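Local coordinates for mandalate racemase/muconate lactonizing enzyme (Unidentified, PDB 4E4U), which is a putative member of the mandelate racemase/muconate lactonizing enzyme family, probably acting on a carboxylate substrate whose alpha-proton is abstracted, as in its relatives, at residues Pro308-Tyr311 against Gly316-Ala319. Residues are numbered along the deposited sequence; the frame is centred on the assembly and turned at random.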
loop_
_atom_site.group_PDB
_atom_site.type_symbol
_atom_site.label_atom_id
_atom_site.label_comp_id
_atom_site.label_asym_id
_atom_site.label_seq_id
_atom_site.Cartn_x
_atom_site.Cartn_y
_atom_site.Cartn_z
ATOM N N PRO A 308 -21.701 19.820 -12.693
ATOM C CA PRO A 308 -22.943 19.043 -12.628
ATOM C C PRO A 308 -23.503 18.672 -13.995
ATOM O O PRO A 308 -23.473 19.454 -14.956
ATOM C CB PRO A 308 -23.905 19.971 -11.882
ATOM C CG PRO A 308 -23.015 20.862 -11.074
ATOM C CD PRO A 308 -21.804 21.087 -11.949
ATOM N N HIS A 309 -24.013 17.448 -14.052
ATOM C CA HIS A 309 -24.616 16.887 -15.247
ATOM C C HIS A 309 -26.044 17.386 -15.396
ATOM O O HIS A 309 -26.750 17.610 -14.405
ATOM C CB HIS A 309 -24.618 15.361 -15.120
ATOM C CG HIS A 309 -25.486 14.667 -16.121
ATOM N ND1 HIS A 309 -26.803 14.352 -15.871
ATOM C CD2 HIS A 309 -25.217 14.194 -17.362
ATOM C CE1 HIS A 309 -27.317 13.740 -16.924
ATOM N NE2 HIS A 309 -26.372 13.632 -17.840
ATOM N N LEU A 310 -26.482 17.537 -16.639
ATOM C CA LEU A 310 -27.862 17.897 -16.902
ATOM C C LEU A 310 -28.310 17.296 -18.235
ATOM O O LEU A 310 -27.797 17.659 -19.292
ATOM C CB LEU A 310 -28.013 19.422 -16.901
ATOM C CG LEU A 310 -29.316 20.005 -16.363
ATOM C CD1 LEU A 310 -30.488 19.608 -17.249
ATOM C CD2 LEU A 310 -29.546 19.574 -14.917
ATOM N N TYR A 311 -29.249 16.356 -18.172
ATOM C CA TYR A 311 -29.912 15.853 -19.370
ATOM C C TYR A 311 -31.359 15.595 -19.001
ATOM O O TYR A 311 -31.826 14.454 -18.960
ATOM C CB TYR A 311 -29.251 14.585 -19.930
ATOM C CG TYR A 311 -29.707 14.323 -21.351
ATOM C CD1 TYR A 311 -29.341 15.186 -22.380
ATOM C CD2 TYR A 311 -30.534 13.250 -21.663
ATOM C CE1 TYR A 311 -29.769 14.983 -23.677
ATOM C CE2 TYR A 311 -30.966 13.035 -22.972
ATOM C CZ TYR A 311 -30.575 13.905 -23.970
ATOM O OH TYR A 311 -30.995 13.708 -25.268
ATOM N N GLY A 316 -34.681 20.565 -12.510
ATOM C CA GLY A 316 -33.401 20.015 -12.103
ATOM C C GLY A 316 -32.260 20.961 -12.446
ATOM O O GLY A 316 -31.309 21.096 -11.678
ATOM N N ALA A 317 -32.350 21.628 -13.596
ATOM C CA ALA A 317 -31.328 22.609 -13.964
ATOM C C ALA A 317 -31.287 23.760 -12.958
ATOM O O ALA A 317 -30.206 24.173 -12.516
ATOM C CB ALA A 317 -31.563 23.132 -15.370
ATOM N N ALA A 318 -32.461 24.260 -12.581
ATOM C CA ALA A 318 -32.531 25.327 -11.588
ATOM C C ALA A 318 -31.873 24.915 -10.272
ATOM O O ALA A 318 -31.115 25.687 -9.685
ATOM C CB ALA A 318 -33.966 25.768 -11.363
ATOM N N ALA A 319 -32.142 23.691 -9.822
ATOM C CA ALA A 319 -31.525 23.197 -8.596
ATOM C C ALA A 319 -30.004 23.112 -8.750
ATOM O O ALA A 319 -29.257 23.463 -7.830
ATOM C CB ALA A 319 -32.113 21.843 -8.208
#
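Leu310 N is hydrogen-bonded to OE1 of Glu334, and across the contact Gly316 N is held in the same way by OE1 of Glu39. Between these two polar anchors the touch itself is apolar. Leu310 reaches toward the first turn of the helix and lays CD2 against its backbone, 3.6 Å from Ala317 CA and 3.9 Å from Gly316 C. With no side chain on Gly316, this methyl meets main-chain atoms there. The Leu310 branch point packs alongside the Ala317 methyl, CG to CB 4.0 Å, and CD1 approaches that same CB at 4.1 Å. Torsions explain the double touch: chi1 of -145° turns CG well off the fully extended position, and chi2 of -65° folds both methyls back beside the leucine's own CA, CD1 on one flank and CD2 on the other. The conformation is unusual for leucine and suggests some strain. Ala317 also packs on Trp339 and Ile351, and Leu310 on Gln333; Leu310, Gly316 and Ala317 are all buried. Topologically, the contact folds the loop after barrel strand 305-306 back on helix 314-325, which that loop leads into, beside strand 333-335 on the side where active sites form in this family; Glu39 of strand 35-40 brings the N-terminal domain's sheet up to the helix start.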